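Local coordinates for protein spydx (Streptococcus pyogenes, PDB 2J43) that binds glycogen through the paired family 41 carbohydrate-binding modules of a pullulanase that probably hydrolyses alpha-1,6-glucosidic linkages, at residues Ser20-Val29 / His63-Lys74; Leu109-His119 / Tyr155-Leu163. All blocks are in the same frame, centred on the assembly; numbering follows the deposited sequence.

Contact 1 (Ser20-Val29 / His63-Lys74); sequences SLGLWVWGDV and HRQQVSYLINNK
Strands 21-27 and 66-73 are the two inner strands of a four-stranded antiparallel sheet in the first carbohydrate-binding module, paired from Leu21 with Asn73 to Gly27 with Val67. Reciprocal backbone bonds join Gly22 to Asn72, Trp24 to Leu70 and Trp26 to Ser68. One face carries both tryptophans. Trp26, with CG between its backbone N and carbonyl carbon (chi1 64°), folds back over the neighbouring strand and lays one ring face on Ser68 CB, a CH-pi contact for which the small serine leaves room. Leu70 sits between the two tryptophans: CD1 lies 3.7 Å from Trp24 CB, while CD2 lies 3.8 Å from Trp26 CZ3. Further along, Gly22 has no side chain to obstruct the Asn72 amide, whose OD1 comes within 3.3 Å of Gly22 CA; Asn72 ND2 is held by Pro37 O. Past the strand end, Asp28 OD2 accepts Gln65 N and Gln66 N, both at 3.0 Å, from opposite faces of the carboxylate plane, which ties the start of strand 66-73 to the end of strand 21-27. The other face is mostly apolar: Leu23 CD1 meets Tyr69 CD1 at 3.8 Å, and Leu23 also packs on Met7 and Leu55 of the facing sheet. One face turned to the core and an aromatic-bearing face turned outward are characteristic of a beta-sandwich carbohydrate-binding module.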
loop_
_atom_site.group_PDB
_atom_site.type_symbol
_atom_site.label_atom_id
_atom_site.label_comp_id
_atom_site.label_asym_id
_atom_site.label_seq_id
_atom_site.Cartn_x
_atom_site.Cartn_y
_atom_site.Cartn_z
ATOM N N SER A 20 -25.433 2.695 13.386
ATOM C CA SER A 20 -25.637 4.140 13.307
ATOM C C SER A 20 -24.632 4.855 12.452
ATOM O O SER A 20 -24.786 6.066 12.278
ATOM C CB SER A 20 -25.552 4.720 14.719
ATOM O OG SER A 20 -26.442 3.978 15.618
ATOM N N LEU A 21 -23.642 4.153 11.942
ATOM C CA LEU A 21 -22.580 4.752 11.108
ATOM C C LEU A 21 -22.836 4.569 9.607
ATOM O O LEU A 21 -23.234 3.512 9.140
ATOM C CB LEU A 21 -21.225 4.143 11.425
ATOM C CG LEU A 21 -20.640 4.546 12.767
ATOM C CD1 LEU A 21 -19.423 3.662 13.055
ATOM C CD2 LEU A 21 -20.332 6.049 12.720
ATOM N N GLY A 22 -22.570 5.633 8.835
ATOM C CA GLY A 22 -22.641 5.557 7.385
ATOM C C GLY A 22 -21.370 5.991 6.685
ATOM O O GLY A 22 -20.646 6.890 7.176
ATOM N N LEU A 23 -21.130 5.394 5.532
ATOM C CA LEU A 23 -20.056 5.812 4.607
ATOM C C LEU A 23 -20.733 6.525 3.448
ATOM O O LEU A 23 -21.401 5.932 2.616
ATOM C CB LEU A 23 -19.276 4.617 4.081
ATOM C CG LEU A 23 -18.087 4.911 3.175
ATOM C CD1 LEU A 23 -17.095 5.804 3.915
ATOM C CD2 LEU A 23 -17.368 3.633 2.681
ATOM N N TRP A 24 -20.483 7.822 3.363
ATOM C CA TRP A 24 -21.126 8.747 2.440
ATOM C C TRP A 24 -20.078 9.082 1.354
ATOM O O TRP A 24 -18.974 9.478 1.683
ATOM C CB TRP A 24 -21.549 10.017 3.188
ATOM C CG TRP A 24 -22.247 11.011 2.302
ATOM C CD1 TRP A 24 -21.670 11.972 1.505
ATOM C CD2 TRP A 24 -23.655 11.149 2.159
ATOM N NE1 TRP A 24 -22.667 12.664 0.847
ATOM C CE2 TRP A 24 -23.893 12.169 1.216
ATOM C CE3 TRP A 24 -24.764 10.473 2.722
ATOM C CZ2 TRP A 24 -25.188 12.546 0.829
ATOM C CZ3 TRP A 24 -26.048 10.842 2.345
ATOM C CH2 TRP A 24 -26.262 11.871 1.402
ATOM N N VAL A 25 -20.378 8.799 0.083
ATOM C CA VAL A 25 -19.379 8.827 -0.978
ATOM C C VAL A 25 -19.773 9.704 -2.177
ATOM O O VAL A 25 -20.946 9.832 -2.514
ATOM C CB VAL A 25 -19.041 7.399 -1.474
ATOM C CG1 VAL A 25 -18.456 6.578 -0.356
ATOM C CG2 VAL A 25 -20.284 6.697 -2.009
ATOM N N TRP A 26 -18.758 10.296 -2.780
ATOM C CA TRP A 26 -18.923 11.045 -4.007
ATOM C C TRP A 26 -17.691 10.980 -4.872
ATOM O O TRP A 26 -16.740 10.241 -4.583
ATOM C CB TRP A 26 -19.367 12.447 -3.690
ATOM C CG TRP A 26 -18.426 13.365 -2.908
ATOM C CD1 TRP A 26 -17.711 14.393 -3.433
ATOM C CD2 TRP A 26 -18.160 13.413 -1.467
ATOM N NE1 TRP A 26 -17.021 15.053 -2.454
ATOM C CE2 TRP A 26 -17.285 14.503 -1.239
ATOM C CE3 TRP A 26 -18.573 12.665 -0.366
ATOM C CZ2 TRP A 26 -16.811 14.848 0.026
ATOM C CZ3 TRP A 26 -18.098 13.020 0.886
ATOM C CH2 TRP A 26 -17.223 14.088 1.064
ATOM N N GLY A 27 -17.671 11.731 -5.964
ATOM C CA GLY A 27 -16.610 11.574 -6.935
ATOM C C GLY A 27 -16.881 10.372 -7.832
ATOM O O GLY A 27 -18.013 10.092 -8.205
ATOM N N ASP A 28 -15.815 9.657 -8.161
ATOM C CA ASP A 28 -15.862 8.644 -9.227
ATOM C C ASP A 28 -16.332 7.293 -8.707
ATOM O O ASP A 28 -15.716 6.268 -8.940
ATOM C CB ASP A 28 -14.492 8.540 -9.918
ATOM C CG ASP A 28 -14.112 9.822 -10.617
ATOM O OD1 ASP A 28 -15.014 10.516 -11.146
ATOM O OD2 ASP A 28 -12.946 10.214 -10.657
ATOM N N VAL A 29 -17.442 7.311 -8.000
ATOM C CA VAL A 29 -18.124 6.141 -7.480
ATOM C C VAL A 29 -19.333 5.847 -8.395
ATOM O O VAL A 29 -19.785 6.739 -9.134
ATOM C CB VAL A 29 -18.538 6.332 -5.984
ATOM C CG1 VAL A 29 -17.326 6.500 -5.118
ATOM C CG2 VAL A 29 -19.449 7.509 -5.770
ATOM N N HIS A 63 -13.791 6.687 -16.019
ATOM C CA HIS A 63 -13.083 7.814 -15.432
ATOM C C HIS A 63 -12.930 7.701 -13.924
ATOM O O HIS A 63 -13.491 8.496 -13.167
ATOM C CB HIS A 63 -13.691 9.165 -15.850
ATOM C CG HIS A 63 -13.911 9.274 -17.335
ATOM N ND1 HIS A 63 -15.164 9.369 -17.905
ATOM C CD2 HIS A 63 -13.026 9.291 -18.369
ATOM C CE1 HIS A 63 -15.046 9.438 -19.223
ATOM N NE2 HIS A 63 -13.760 9.399 -19.530
ATOM N N ARG A 64 -12.137 6.716 -13.526
ATOM C CA ARG A 64 -11.822 6.431 -12.130
ATOM C C ARG A 64 -10.539 7.123 -11.688
ATOM O O ARG A 64 -9.455 6.576 -11.816
ATOM C CB ARG A 64 -11.732 4.926 -11.934
ATOM C CG ARG A 64 -13.034 4.243 -11.966
ATOM C CD ARG A 64 -12.987 2.727 -11.810
ATOM N NE ARG A 64 -12.134 2.065 -12.809
ATOM C CZ ARG A 64 -12.513 1.848 -14.072
ATOM N NH1 ARG A 64 -13.702 2.252 -14.511
ATOM N NH2 ARG A 64 -11.672 1.248 -14.914
ATOM N N GLN A 65 -10.661 8.347 -11.198
ATOM C CA GLN A 65 -9.527 9.171 -10.808
ATOM C C GLN A 65 -9.520 9.562 -9.343
ATOM O O GLN A 65 -8.449 9.690 -8.742
ATOM C CB GLN A 65 -9.471 10.453 -11.628
ATOM C CG GLN A 65 -9.269 10.185 -13.128
ATOM C CD GLN A 65 -9.364 11.450 -13.938
ATOM O OE1 GLN A 65 -10.459 12.066 -14.047
ATOM N NE2 GLN A 65 -8.239 11.874 -14.485
ATOM N N GLN A 66 -10.696 9.861 -8.782
ATOM C CA GLN A 66 -10.749 10.353 -7.407
ATOM C C GLN A 66 -12.071 9.953 -6.760
ATOM O O GLN A 66 -13.124 10.073 -7.384
ATOM C CB GLN A 66 -10.640 11.875 -7.367
ATOM C CG GLN A 66 -9.404 12.473 -8.042
ATOM C CD GLN A 66 -9.210 13.954 -7.788
ATOM O OE1 GLN A 66 -9.093 14.384 -6.628
ATOM N NE2 GLN A 66 -9.121 14.736 -8.871
ATOM N N VAL A 67 -11.991 9.545 -5.500
ATOM C CA VAL A 67 -13.137 9.203 -4.692
ATOM C C VAL A 67 -13.098 10.057 -3.457
ATOM O O VAL A 67 -12.062 10.202 -2.823
ATOM C CB VAL A 67 -13.055 7.734 -4.286
ATOM C CG1 VAL A 67 -14.047 7.363 -3.236
ATOM C CG2 VAL A 67 -13.239 6.854 -5.576
ATOM N N SER A 68 -14.233 10.599 -3.101
ATOM C CA SER A 68 -14.340 11.328 -1.888
ATOM C C SER A 68 -15.324 10.609 -0.974
ATOM O O SER A 68 -16.235 9.908 -1.403
ATOM C CB SER A 68 -14.803 12.766 -2.142
ATOM O OG SER A 68 -13.830 13.470 -2.942
ATOM N N TYR A 69 -15.160 10.854 0.313
ATOM C CA TYR A 69 -15.960 10.156 1.295
ATOM C C TYR A 69 -15.935 10.873 2.639
ATOM O O TYR A 69 -15.062 11.723 2.963
ATOM C CB TYR A 69 -15.498 8.683 1.501
ATOM C CG TYR A 69 -14.247 8.612 2.320
ATOM C CD1 TYR A 69 -14.292 8.422 3.710
ATOM C CD2 TYR A 69 -13.007 8.789 1.711
ATOM C CE1 TYR A 69 -13.094 8.439 4.433
ATOM C CE2 TYR A 69 -11.806 8.751 2.468
ATOM C CZ TYR A 69 -11.888 8.589 3.799
ATOM O OH TYR A 69 -10.713 8.613 4.538
ATOM N N LEU A 70 -16.897 10.490 3.458
ATOM C CA LEU A 70 -16.901 10.841 4.865
ATOM C C LEU A 70 -17.641 9.751 5.611
ATOM O O LEU A 70 -18.363 8.980 4.999
ATOM C CB LEU A 70 -17.524 12.214 5.113
ATOM C CG LEU A 70 -18.990 12.356 4.732
ATOM C CD1 LEU A 70 -19.851 11.892 5.907
ATOM C CD2 LEU A 70 -19.386 13.780 4.341
ATOM N N ILE A 71 -17.471 9.739 6.927
ATOM C CA ILE A 71 -18.218 8.834 7.818
ATOM C C ILE A 71 -19.179 9.713 8.573
ATOM O O ILE A 71 -18.765 10.701 9.226
ATOM C CB ILE A 71 -17.284 8.032 8.799
ATOM C CG1 ILE A 71 -16.374 7.107 8.000
ATOM C CG2 ILE A 71 -18.118 7.202 9.810
ATOM C CD1 ILE A 71 -15.392 6.350 8.814
ATOM N N ASN A 72 -20.454 9.374 8.524
ATOM C CA ASN A 72 -21.494 10.116 9.226
ATOM C C ASN A 72 -22.194 9.214 10.211
ATOM O O ASN A 72 -21.831 8.052 10.344
ATOM C CB ASN A 72 -22.498 10.797 8.265
ATOM C CG ASN A 72 -23.416 9.824 7.469
ATOM O OD1 ASN A 72 -23.543 8.675 7.829
ATOM N ND2 ASN A 72 -24.176 10.349 6.477
ATOM N N ASN A 73 -23.131 9.801 10.934
ATOM C CA ASN A 73 -24.049 9.015 11.745
ATOM C C ASN A 73 -25.472 9.410 11.468
ATOM O O ASN A 73 -25.767 10.300 10.676
ATOM C CB ASN A 73 -23.677 9.095 13.216
ATOM C CG ASN A 73 -23.848 10.500 13.789
ATOM O OD1 ASN A 73 -24.536 11.344 13.203
ATOM N ND2 ASN A 73 -23.230 10.725 14.950
ATOM N N LYS A 74 -26.408 8.683 12.062
ATOM C CA LYS A 74 -27.800 8.864 11.696
ATOM C C LYS A 74 -28.369 10.195 12.234
ATOM O O LYS A 74 -29.348 10.691 11.692
ATOM C CB LYS A 74 -28.624 7.625 12.071
ATOM C CG LYS A 74 -28.673 7.349 13.521
ATOM C CD LYS A 74 -29.558 6.103 13.856
ATOM C CE LYS A 74 -29.230 5.640 15.270
ATOM N NZ LYS A 74 -29.811 6.502 16.337
HETATM O O HOH W 1 -25.826 6.739 9.057
#

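Contact 2 (Leu109-His119 / Tyr155-Leu163); sequences LKEGYLRINYH and YGAYVDVPL. Unlike the reference sequence in segment 109-119: Glu111 (reference Lys).
The guanidinium of Arg115 lies flat over the ring of Tyr158, their centres 3.7 Å apart and their planes at 16°, a stacked cation-pi pair on one face of a beta-sandwich module. The arginine chain runs out extended from the backbone and then bends at chi3 (-62°), which lays the group along the neighbouring strand. There it also grips Asp160 side-on: NE meets OD1 at 2.8 Å on a straight line, and NH2 reaches OD2 at 3.0 Å on its syn lone pair. Leu109 CD1 sits against the guanidinium face turned away from Tyr158, so the cation is held flat between a ring and a methyl group while the carboxylate takes its edge. Arginine suits the place because it offers a flat, delocalised cation whose face can lie on a ring while its N-H groups point outward in the plane. Lys110 NZ makes a longer salt bridge to Asp160 OD2, and its positive charge would add to the field that favours the ionised carboxylate.

Underneath, antiparallel strands 113-119 and 156-162 pair through Leu114 with Val161, Ile116 with Val159 and Tyr118 with Ala157. Their side chains turn to the other face, where Ile116 CD1 touches Val161 CG2 at 4.0 Å; Leu114 and Ile116 pack on strand 170-176. A type II turn from Lys110 to Tyr113 leads into the first strand, with Gly112 at its positive-phi position, and Gly112 O accepts Leu163 N to extend the pairing. At the far end Asn117 ND2 is held by Val202 O of the parallel strand 201-205. Asn117 OD1 receives a bond from a water at 2.8 Å, which also donates to Gly156 O and accepts from Tyr155 N.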
loop_
_atom_site.group_PDB
_atom_site.type_symbol
_atom_site.label_atom_id
_atom_site.label_comp_id
_atom_site.label_asym_id
_atom_site.label_seq_id
_atom_site.Cartn_x
_atom_site.Cartn_y
_atom_site.Cartn_z
ATOM N N LEU A 109 3.144 -0.598 7.298
ATOM C CA LEU A 109 3.721 -1.530 8.236
ATOM C C LEU A 109 4.357 -0.783 9.418
ATOM O O LEU A 109 4.281 0.436 9.502
ATOM C CB LEU A 109 4.690 -2.443 7.491
ATOM C CG LEU A 109 4.063 -3.116 6.252
ATOM C CD1 LEU A 109 5.113 -3.939 5.512
ATOM C CD2 LEU A 109 2.803 -3.983 6.561
ATOM N N LYS A 110 4.925 -1.553 10.342
ATOM C CA LYS A 110 5.597 -1.054 11.535
ATOM C C LYS A 110 6.647 0.031 11.233
ATOM O O LYS A 110 7.388 -0.035 10.247
ATOM C CB LYS A 110 6.235 -2.237 12.313
ATOM C CG LYS A 110 6.996 -3.291 11.453
ATOM C CD LYS A 110 7.740 -4.351 12.317
ATOM C CE LYS A 110 7.773 -5.774 11.706
ATOM N NZ LYS A 110 8.630 -5.945 10.479
ATOM N N GLU A 111 6.716 1.040 12.100
ATOM C CA GLU A 111 7.706 2.107 11.952
ATOM C C GLU A 111 9.113 1.550 12.137
ATOM O O GLU A 111 9.306 0.599 12.869
ATOM C CB GLU A 111 7.454 3.228 12.978
ATOM C CG GLU A 111 6.822 4.462 12.352
ATOM C CD GLU A 111 6.456 5.532 13.368
ATOM O OE1 GLU A 111 7.314 5.884 14.221
ATOM O OE2 GLU A 111 5.310 6.037 13.292
ATOM N N GLY A 112 10.066 2.128 11.419
ATOM C CA GLY A 112 11.471 1.772 11.526
ATOM C C GLY A 112 11.901 0.598 10.656
ATOM O O GLY A 112 13.024 0.069 10.786
ATOM N N TYR A 113 11.003 0.170 9.779
ATOM C CA TYR A 113 11.328 -0.871 8.808
ATOM C C TYR A 113 10.904 -0.377 7.420
ATOM O O TYR A 113 10.013 0.451 7.291
ATOM C CB TYR A 113 10.585 -2.171 9.142
ATOM C CG TYR A 113 11.055 -2.921 10.389
ATOM C CD1 TYR A 113 11.755 -4.125 10.267
ATOM C CD2 TYR A 113 10.746 -2.465 11.680
ATOM C CE1 TYR A 113 12.158 -4.851 11.407
ATOM C CE2 TYR A 113 11.165 -3.178 12.825
ATOM C CZ TYR A 113 11.863 -4.371 12.673
ATOM O OH TYR A 113 12.283 -5.113 13.772
ATOM N N LEU A 114 11.574 -0.851 6.373
ATOM C CA LEU A 114 11.114 -0.651 5.011
ATOM C C LEU A 114 10.906 -2.066 4.458
ATOM O O LEU A 114 11.808 -2.890 4.516
ATOM C CB LEU A 114 12.145 0.096 4.160
ATOM C CG LEU A 114 11.675 0.439 2.741
ATOM C CD1 LEU A 114 10.503 1.416 2.749
ATOM C CD2 LEU A 114 12.769 0.955 1.761
ATOM N N ARG A 115 9.711 -2.384 3.951
ATOM C CA ARG A 115 9.536 -3.593 3.130
ATOM C C ARG A 115 9.898 -3.331 1.673
ATOM O O ARG A 115 9.365 -2.404 1.040
ATOM C CB ARG A 115 8.088 -4.093 3.169
ATOM C CG ARG A 115 7.871 -5.353 2.359
ATOM C CD ARG A 115 6.586 -6.108 2.645
ATOM N NE ARG A 115 6.507 -6.585 4.008
ATOM C CZ ARG A 115 5.461 -7.262 4.503
ATOM N NH1 ARG A 115 4.392 -7.499 3.752
ATOM N NH2 ARG A 115 5.496 -7.702 5.761
ATOM N N ILE A 116 10.785 -4.175 1.134
ATOM C CA ILE A 116 11.116 -4.176 -0.271
ATOM C C ILE A 116 10.394 -5.334 -0.914
ATOM O O ILE A 116 10.664 -6.485 -0.618
ATOM C CB ILE A 116 12.631 -4.303 -0.455
ATOM C CG1 ILE A 116 13.322 -3.082 0.165
ATOM C CG2 ILE A 116 12.944 -4.522 -1.953
ATOM C CD1 ILE A 116 14.869 -3.157 0.223
ATOM N N ASN A 117 9.459 -5.028 -1.799
ATOM C CA ASN A 117 8.712 -6.008 -2.554
ATOM C C ASN A 117 9.328 -6.139 -3.944
ATOM O O ASN A 117 9.646 -5.109 -4.585
ATOM C CB ASN A 117 7.253 -5.535 -2.738
ATOM C CG ASN A 117 6.501 -5.414 -1.462
ATOM O OD1 ASN A 117 5.984 -6.426 -0.957
ATOM N ND2 ASN A 117 6.453 -4.187 -0.867
ATOM N N TYR A 118 9.526 -7.368 -4.416
ATOM C CA TYR A 118 10.127 -7.576 -5.723
ATOM C C TYR A 118 9.275 -8.562 -6.474
ATOM O O TYR A 118 9.085 -9.639 -5.973
ATOM C CB TYR A 118 11.558 -8.183 -5.626
ATOM C CG TYR A 118 12.110 -8.468 -7.005
ATOM C CD1 TYR A 118 12.507 -7.413 -7.830
ATOM C CD2 TYR A 118 12.223 -9.776 -7.505
ATOM C CE1 TYR A 118 12.967 -7.639 -9.122
ATOM C CE2 TYR A 118 12.716 -10.016 -8.792
ATOM C CZ TYR A 118 13.072 -8.941 -9.596
ATOM O OH TYR A 118 13.556 -9.170 -10.874
ATOM N N HIS A 119 8.801 -8.183 -7.660
ATOM C CA HIS A 119 7.968 -9.007 -8.521
ATOM C C HIS A 119 8.716 -9.276 -9.837
ATOM O O HIS A 119 9.390 -8.375 -10.359
ATOM C CB HIS A 119 6.621 -8.304 -8.789
ATOM C CG HIS A 119 5.580 -9.200 -9.409
ATOM N ND1 HIS A 119 5.469 -9.391 -10.763
ATOM C CD2 HIS A 119 4.577 -9.915 -8.843
ATOM C CE1 HIS A 119 4.486 -10.244 -11.007
ATOM N NE2 HIS A 119 3.913 -10.559 -9.864
ATOM N N TYR A 155 2.487 -8.689 -3.697
ATOM C CA TYR A 155 3.165 -7.868 -4.696
ATOM C C TYR A 155 4.546 -8.441 -5.048
ATOM O O TYR A 155 5.560 -7.675 -5.281
ATOM C CB TYR A 155 3.346 -6.485 -4.142
ATOM C CG TYR A 155 2.141 -5.904 -3.432
ATOM C CD1 TYR A 155 0.997 -5.536 -4.126
ATOM C CD2 TYR A 155 2.180 -5.655 -2.083
ATOM C CE1 TYR A 155 -0.058 -4.968 -3.466
ATOM C CE2 TYR A 155 1.127 -5.085 -1.408
ATOM C CZ TYR A 155 0.032 -4.710 -2.105
ATOM O OH TYR A 155 -1.024 -4.165 -1.403
ATOM N N GLY A 156 4.565 -9.778 -5.048
ATOM C CA GLY A 156 5.782 -10.537 -5.291
ATOM C C GLY A 156 6.431 -10.962 -3.981
ATOM O O GLY A 156 5.776 -11.090 -2.939
ATOM N N ALA A 157 7.713 -11.274 -4.053
ATOM C CA ALA A 157 8.482 -11.690 -2.896
ATOM C C ALA A 157 8.787 -10.443 -2.105
ATOM O O ALA A 157 8.703 -9.350 -2.656
ATOM C CB ALA A 157 9.743 -12.403 -3.335
ATOM N N TYR A 158 9.150 -10.574 -0.843
ATOM C CA TYR A 158 9.539 -9.408 -0.078
ATOM C C TYR A 158 10.490 -9.699 1.060
ATOM O O TYR A 158 10.638 -10.844 1.503
ATOM C CB TYR A 158 8.298 -8.666 0.468
ATOM C CG TYR A 158 7.540 -9.397 1.549
ATOM C CD1 TYR A 158 7.935 -9.324 2.858
ATOM C CD2 TYR A 158 6.451 -10.188 1.241
ATOM C CE1 TYR A 158 7.242 -10.009 3.857
ATOM C CE2 TYR A 158 5.724 -10.888 2.255
ATOM C CZ TYR A 158 6.138 -10.776 3.536
ATOM O OH TYR A 158 5.487 -11.430 4.556
ATOM N N VAL A 159 11.147 -8.648 1.529
ATOM C CA VAL A 159 11.885 -8.700 2.770
ATOM C C VAL A 159 11.634 -7.424 3.573
ATOM O O VAL A 159 11.491 -6.337 2.994
ATOM C CB VAL A 159 13.380 -8.909 2.518
ATOM C CG1 VAL A 159 13.963 -7.796 1.716
ATOM C CG2 VAL A 159 14.092 -9.188 3.903
ATOM N N ASP A 160 11.579 -7.569 4.890
ATOM C CA ASP A 160 11.427 -6.453 5.812
ATOM C C ASP A 160 12.811 -6.080 6.339
ATOM O O ASP A 160 13.519 -6.907 6.962
ATOM C CB ASP A 160 10.491 -6.810 6.975
ATOM C CG ASP A 160 9.060 -6.900 6.553
ATOM O OD1 ASP A 160 8.661 -6.058 5.728
ATOM O OD2 ASP A 160 8.280 -7.779 6.966
ATOM N N VAL A 161 13.193 -4.852 6.091
ATOM C CA VAL A 161 14.528 -4.355 6.401
ATOM C C VAL A 161 14.521 -3.332 7.552
ATOM O O VAL A 161 14.024 -2.216 7.385
ATOM C CB VAL A 161 15.156 -3.693 5.187
ATOM C CG1 VAL A 161 16.613 -3.275 5.466
ATOM C CG2 VAL A 161 15.066 -4.609 3.953
ATOM N N PRO A 162 15.161 -3.649 8.672
ATOM C CA PRO A 162 15.282 -2.637 9.741
ATOM C C PRO A 162 16.156 -1.471 9.327
ATOM O O PRO A 162 17.210 -1.706 8.758
ATOM C CB PRO A 162 15.940 -3.396 10.905
ATOM C CG PRO A 162 16.013 -4.828 10.522
ATOM C CD PRO A 162 15.842 -4.911 9.016
ATOM N N LEU A 163 15.725 -0.252 9.624
ATOM C CA LEU A 163 16.418 0.978 9.282
ATOM C C LEU A 163 17.178 1.516 10.530
ATOM O O LEU A 163 16.841 1.189 11.663
ATOM C CB LEU A 163 15.412 2.045 8.803
ATOM C CG LEU A 163 14.426 1.714 7.673
ATOM C CD1 LEU A 163 13.451 2.847 7.433
ATOM C CD2 LEU A 163 15.220 1.498 6.429
HETATM O O HOH W 2 8.091 -4.031 7.709
HETATM O O HOH W 3 4.652 -8.761 -1.706
#

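Overall arrangement
Contact 1 closes before contact 2 opens along the chain, and the two lie on opposite sides of its centre, their centres 31 Å and their nearest atoms about 17 Å apart. Each belongs to its own carbohydrate-binding module, and no strand or sheet is shared. Each joins antiparallel strands distant in sequence, but they are different pairs of similar folds: judging by sequence and strand order, the first module's counterpart of contact 2 is strand 4-9 with 53-58, whereas contact 1 corresponds to strands 128-134 and 170-176 of the second. Two separately built modules in series are consistent with a protein that engages branched glycogen at more than one point.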